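Long-range contacts in sialidase B (Streptococcus pneumoniae serotype 4, PDB 4XHX), which hydrolyses alpha-(2->3)-, alpha-(2->6)- and alpha-(2->8)-glycosidic linkages of terminal sialic acid residues in oligosaccharides, glycoproteins and glycolipids: residues A[231-236]-A[286-291]; A[613-618]-A[633-638]. The protein carries 1 engineered substitution. All coordinates share one frame; numbering follows the deposited sequence.

An active site assembled from remote parts of a chain is well illustrated by these two contacts, about 15 Å apart, centre to centre, on the beta-propeller of a family 33 sialidase. Along the sequence they follow in series. Interaction 1 joins the loop between strands 219-226 and 237-244 to strand 286-294 of the next sheet; interaction 2 joins the loop running into strand 616-620 (Tyr613 to Tyr615) to the loop between strands 626-631 and 647-652. Both touch the bound chlorobenzyl-aminoethanesulfonate, interaction 1 at its chlorobenzyl and amine end and interaction 2 at its ethanesulfonate end. The two also pack directly, through His231 and Arg638. Between them they bring the probable proton acceptor Asp232 and the probable nucleophile Tyr615 to one pocket.

Interaction 1 (A[231-236]-A[286-291]). With JKK (2-[(3-chlorobenzyl)amino]ethanesulfonic acid), chain B.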
# COMPACT_ATOMS: atom_id res chain seq x y z
N HIS A 231 -2.62 9.12 0.30
CA HIS A 231 -4.05 9.45 0.42
C HIS A 231 -4.90 8.62 -0.53
O HIS A 231 -4.55 8.47 -1.71
CB HIS A 231 -4.29 10.93 0.10
CG HIS A 231 -3.64 11.89 1.05
ND1 HIS A 231 -3.79 11.80 2.41
CD2 HIS A 231 -2.84 12.96 0.82
CE1 HIS A 231 -3.10 12.77 2.99
NE2 HIS A 231 -2.52 13.49 2.05
N ASP A 232 -6.02 8.10 -0.02
CA ASP A 232 -7.14 7.63 -0.88
C ASP A 232 -7.57 8.78 -1.80
O ASP A 232 -7.35 9.95 -1.48
CB ASP A 232 -8.37 7.28 -0.02
CG ASP A 232 -8.24 5.95 0.71
OD1 ASP A 232 -7.22 5.25 0.56
OD2 ASP A 232 -9.20 5.61 1.43
N SER A 233 -8.19 8.46 -2.93
CA SER A 233 -8.83 9.50 -3.76
C SER A 233 -9.71 10.45 -2.91
O SER A 233 -10.29 10.01 -1.93
CB SER A 233 -9.68 8.84 -4.85
OG SER A 233 -8.94 7.81 -5.50
N LYS A 234 -9.82 11.74 -3.26
CA LYS A 234 -9.24 12.37 -4.45
C LYS A 234 -7.71 12.46 -4.43
O LYS A 234 -7.10 12.84 -3.43
CB LYS A 234 -9.84 13.77 -4.64
CG LYS A 234 -9.37 14.80 -3.61
CD LYS A 234 -10.19 16.08 -3.64
CE LYS A 234 -9.79 16.99 -2.46
NZ LYS A 234 -10.44 18.34 -2.46
N SER A 235 -7.10 12.11 -5.56
CA SER A 235 -5.66 12.13 -5.69
C SER A 235 -5.39 11.79 -7.15
O SER A 235 -6.31 11.81 -7.97
CB SER A 235 -5.03 11.05 -4.80
OG SER A 235 -3.63 11.20 -4.71
N LYS A 236 -4.13 11.51 -7.47
CA LYS A 236 -3.85 10.78 -8.70
C LYS A 236 -3.38 9.39 -8.29
O LYS A 236 -2.43 9.26 -7.51
CB LYS A 236 -2.79 11.44 -9.58
CG LYS A 236 -2.35 10.53 -10.74
CD LYS A 236 -1.33 11.18 -11.67
CE LYS A 236 -1.02 10.27 -12.88
NZ LYS A 236 -2.23 9.93 -13.70
N SER A 286 -8.86 9.44 -10.90
CA SER A 286 -8.04 8.35 -10.36
C SER A 286 -8.77 7.02 -10.35
O SER A 286 -9.99 6.96 -10.46
CB SER A 286 -7.59 8.65 -8.92
OG SER A 286 -8.71 8.84 -8.09
N PHE A 287 -7.99 5.95 -10.18
CA PHE A 287 -8.53 4.62 -9.89
C PHE A 287 -8.14 4.27 -8.46
O PHE A 287 -7.23 4.87 -7.89
CB PHE A 287 -7.96 3.58 -10.85
CG PHE A 287 -8.19 3.90 -12.29
CD1 PHE A 287 -7.30 4.70 -12.99
CD2 PHE A 287 -9.32 3.42 -12.94
CE1 PHE A 287 -7.51 5.00 -14.31
CE2 PHE A 287 -9.54 3.71 -14.27
CZ PHE A 287 -8.63 4.51 -14.96
N ILE A 288 -8.83 3.31 -7.86
CA ILE A 288 -8.51 2.91 -6.50
C ILE A 288 -9.16 1.57 -6.22
O ILE A 288 -10.24 1.30 -6.72
CB ILE A 288 -8.97 4.00 -5.48
CG1 ILE A 288 -8.71 3.58 -4.03
CG2 ILE A 288 -10.43 4.36 -5.68
CD1 ILE A 288 -8.93 4.72 -3.01
N ASP A 289 -8.46 0.73 -5.46
CA ASP A 289 -8.96 -0.60 -5.08
C ASP A 289 -9.17 -1.53 -6.27
O ASP A 289 -10.21 -1.52 -6.92
CB ASP A 289 -10.24 -0.50 -4.24
CG ASP A 289 -10.01 0.11 -2.86
OD1 ASP A 289 -8.84 0.37 -2.49
OD2 ASP A 289 -11.01 0.33 -2.15
N SER A 290 -8.18 -2.37 -6.54
CA SER A 290 -8.28 -3.31 -7.65
C SER A 290 -8.47 -4.74 -7.14
O SER A 290 -8.08 -5.06 -6.02
CB SER A 290 -7.03 -3.22 -8.54
OG SER A 290 -5.88 -3.53 -7.80
N SER A 291 -9.03 -5.58 -7.99
CA SER A 291 -9.25 -6.99 -7.69
C SER A 291 -9.05 -7.82 -8.96
O SER A 291 -9.37 -7.37 -10.06
CB SER A 291 -10.67 -7.18 -7.15
OG SER A 291 -10.83 -8.47 -6.63
CAE JKK B . -12.86 3.66 -2.72
CAF JKK B . -12.64 5.08 -2.85
CAG JKK B . -12.67 3.05 -1.46
CAH JKK B . -12.06 5.24 -0.49
CAI JKK B . -10.39 2.66 2.67
CAJ JKK B . -8.93 2.64 3.05
CAK JKK B . -12.06 3.18 1.00
CAM JKK B . -12.24 5.85 -1.74
CAN JKK B . -12.29 3.82 -0.35
NAL JKK B . -10.65 3.09 1.32
OAA JKK B . -9.32 1.88 5.65
OAB JKK B . -8.84 4.24 5.17
OAC JKK B . -7.08 2.62 5.02
SAO JKK B . -8.51 2.85 4.81
CL JKK B . -11.98 7.56 -1.91
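Ser233 OG and Ser286 OG form a hydrogen bond of 2.8 Å that ties a loop of one beta-propeller sheet to strand 286-294 of the next; either hydroxyl could be the donor. Ser286 places its hydroxyl between its own backbone N and carbonyl carbon (chi1 59°), which aims it at Ser233, while Ser286 CB packs 3.5 Å from Ser235 O. Two residues along the strand, Ile288 supplies the apolar side of the same meeting. Its CD1 methyl reaches to 4.0 Å from Asp232 CG, the two side chains crossing at about a right angle, while its CG2 branch stands 3.8 Å from Ser233 OG. Ile288 CD1 also sits under the face of the ligand's aromatic ring, 3.7 Å from JKK CAM, and CG2 lies nearer its rim. The chlorine nears the loop backbone, with JKK CL 3.0 Å from Ser233 O.

Asp232, by similarity the proton acceptor of the sialidase, receives the ligand's amine: JKK NAL donates to Asp232 OD2 over 2.9 Å. The other oxygen, OD1, is held by a salt bridge to Arg226, with Arg207 a weaker, longer ion partner, so the two oxygens have separate tasks. Asp289 OD2 approaches the ring's rim, 3.3 Å from JKK CAG, and its backbone N is bonded to Asp224.

Farther out, a cis peptide bond before Lys234 turns the loop. Behind the strand, Phe287 points away from the loop and stacks on Phe260. Lys236 is fixed at its far end, where NZ forms a salt bridge to Glu265 OE2 and a hydrogen bond to Phe260 O.

Interaction 2 (A[613-618]-A[633-638]); sequences YAYSAI and YDSWSR. With JKK (2-[(3-chlorobenzyl)amino]ethanesulfonic acid), chain B.
Tyr613 and Tyr633 meet through their backbones, with Tyr613 N 3.7 Å from Tyr633 O; both side chains turn away from this meeting, and the phenol of Tyr613 hydrogen-bonds Ser573. Ala614 carries the contact. Its CB methyl points into the loop of 633-638, 3.2 Å from Ser635 OG and 3.5 Å from Tyr633 O. That serine hydroxyl is gripped in turn by Arg581, a probable substrate-binding residue, and by Glu631, so the alanine packs against a polar second shell of the sialidase pocket.

Next comes Tyr615, the nucleophile by similarity. With CG anti to its carbonyl carbon (chi1 -81°), the ring extends to the ligand, where Tyr615 OH lies 3.2 Å from JKK CAJ and is hydrogen-bonded to Glu503. Across the sulfonate, Trp636 presents its ring edge to JKK OAA. Asp634 OD1 shapes this loop: its bond from Trp636 N (2.9 Å), nearly along the C-O axis, makes an Asx turn, and a second, from Ser637 N above the carboxylate plane, extends it to an Asx motif.

Beyond Tyr615 the chain enters strand 616-620, first of a three-stranded antiparallel sheet whose central strand, 626-631, leads into the loop; strand 205-213 touches Tyr615, Ala617, Tyr633 and Ser635.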
# COMPACT_ATOMS: atom_id res chain seq x y z
N TYR A 613 1.25 -3.53 10.13
CA TYR A 613 0.71 -4.47 9.17
C TYR A 613 -0.70 -4.04 8.89
O TYR A 613 -1.51 -3.93 9.81
CB TYR A 613 0.71 -5.87 9.77
CG TYR A 613 0.48 -6.98 8.77
CD1 TYR A 613 1.55 -7.58 8.11
CD2 TYR A 613 -0.81 -7.47 8.52
CE1 TYR A 613 1.35 -8.62 7.20
CE2 TYR A 613 -1.02 -8.51 7.61
CZ TYR A 613 0.08 -9.09 6.95
OH TYR A 613 -0.09 -10.12 6.05
N ALA A 614 -0.99 -3.77 7.62
CA ALA A 614 -2.31 -3.30 7.26
C ALA A 614 -2.95 -4.15 6.15
O ALA A 614 -3.14 -5.36 6.32
CB ALA A 614 -2.28 -1.81 6.91
N TYR A 615 -3.28 -3.54 5.01
CA TYR A 615 -3.88 -4.30 3.91
C TYR A 615 -2.90 -5.35 3.44
O TYR A 615 -1.69 -5.13 3.48
CB TYR A 615 -4.24 -3.39 2.75
CG TYR A 615 -5.55 -2.65 2.90
CD1 TYR A 615 -5.88 -2.01 4.10
CD2 TYR A 615 -6.44 -2.54 1.84
CE1 TYR A 615 -7.06 -1.30 4.24
CE2 TYR A 615 -7.63 -1.83 1.97
CZ TYR A 615 -7.93 -1.21 3.18
OH TYR A 615 -9.11 -0.50 3.34
N SER A 616 -3.41 -6.49 2.97
CA SER A 616 -2.52 -7.59 2.61
C SER A 616 -3.08 -8.40 1.45
O SER A 616 -4.29 -8.41 1.21
CB SER A 616 -2.29 -8.50 3.81
OG SER A 616 -3.50 -9.11 4.22
N ALA A 617 -2.19 -9.07 0.73
CA ALA A 617 -2.57 -10.01 -0.31
C ALA A 617 -1.89 -11.34 -0.04
O ALA A 617 -0.71 -11.38 0.31
CB ALA A 617 -2.17 -9.49 -1.69
N ILE A 618 -2.62 -12.43 -0.19
CA ILE A 618 -1.99 -13.74 -0.06
C ILE A 618 -2.41 -14.65 -1.19
O ILE A 618 -3.56 -14.63 -1.64
CB ILE A 618 -2.29 -14.44 1.28
CG1 ILE A 618 -3.80 -14.53 1.52
CG2 ILE A 618 -1.63 -13.69 2.43
CD1 ILE A 618 -4.14 -15.34 2.72
N TYR A 633 3.16 -1.19 7.42
CA TYR A 633 3.09 0.04 8.18
C TYR A 633 1.64 0.24 8.58
O TYR A 633 0.77 -0.47 8.08
CB TYR A 633 3.61 1.24 7.37
CG TYR A 633 2.61 1.82 6.38
CD1 TYR A 633 2.22 1.12 5.24
CD2 TYR A 633 2.09 3.09 6.58
CE1 TYR A 633 1.30 1.67 4.34
CE2 TYR A 633 1.19 3.65 5.69
CZ TYR A 633 0.80 2.95 4.58
OH TYR A 633 -0.09 3.54 3.72
N ASP A 634 1.39 1.16 9.49
CA ASP A 634 0.01 1.46 9.89
C ASP A 634 -0.60 2.47 8.91
O ASP A 634 -0.42 3.69 9.05
CB ASP A 634 -0.04 1.98 11.34
CG ASP A 634 -1.48 2.05 11.89
OD1 ASP A 634 -2.41 2.37 11.12
OD2 ASP A 634 -1.67 1.76 13.10
N SER A 635 -1.34 1.95 7.93
CA SER A 635 -1.92 2.80 6.88
C SER A 635 -3.18 3.56 7.34
O SER A 635 -3.90 4.12 6.51
CB SER A 635 -2.25 1.95 5.64
OG SER A 635 -3.28 1.01 5.91
N TRP A 636 -3.44 3.55 8.64
CA TRP A 636 -4.52 4.36 9.23
C TRP A 636 -3.92 5.53 9.98
O TRP A 636 -4.44 6.64 9.95
CB TRP A 636 -5.36 3.53 10.21
CG TRP A 636 -6.58 4.27 10.73
CD1 TRP A 636 -6.67 5.00 11.90
CD2 TRP A 636 -7.87 4.36 10.10
NE1 TRP A 636 -7.94 5.52 12.03
CE2 TRP A 636 -8.70 5.14 10.95
CE3 TRP A 636 -8.42 3.84 8.92
CZ2 TRP A 636 -10.03 5.42 10.64
CZ3 TRP A 636 -9.75 4.12 8.61
CH2 TRP A 636 -10.54 4.91 9.47
N SER A 637 -2.81 5.26 10.67
CA SER A 637 -2.13 6.26 11.48
C SER A 637 -1.86 7.53 10.71
O SER A 637 -1.29 7.48 9.62
CB SER A 637 -0.80 5.70 12.01
OG SER A 637 -0.06 6.72 12.67
N ARG A 638 -2.25 8.67 11.28
CA ARG A 638 -1.90 9.97 10.69
C ARG A 638 -0.41 10.32 10.95
O ARG A 638 0.08 11.36 10.48
CB ARG A 638 -2.84 11.10 11.17
CG ARG A 638 -4.35 10.79 11.04
CD ARG A 638 -4.72 10.22 9.65
NE ARG A 638 -4.62 11.24 8.62
CZ ARG A 638 -4.95 11.07 7.33
NH1 ARG A 638 -5.42 9.91 6.90
NH2 ARG A 638 -4.82 12.08 6.48
CAE JKK B . -12.86 3.66 -2.72
CAF JKK B . -12.64 5.08 -2.85
CAG JKK B . -12.67 3.05 -1.46
CAH JKK B . -12.06 5.24 -0.49
CAI JKK B . -10.39 2.66 2.67
CAJ JKK B . -8.93 2.64 3.05
CAK JKK B . -12.06 3.18 1.00
CAM JKK B . -12.24 5.85 -1.74
CAN JKK B . -12.29 3.82 -0.35
NAL JKK B . -10.65 3.09 1.32
OAA JKK B . -9.32 1.88 5.65
OAB JKK B . -8.84 4.24 5.17
OAC JKK B . -7.08 2.62 5.02
SAO JKK B . -8.51 2.85 4.81
CL JKK B . -11.98 7.56 -1.91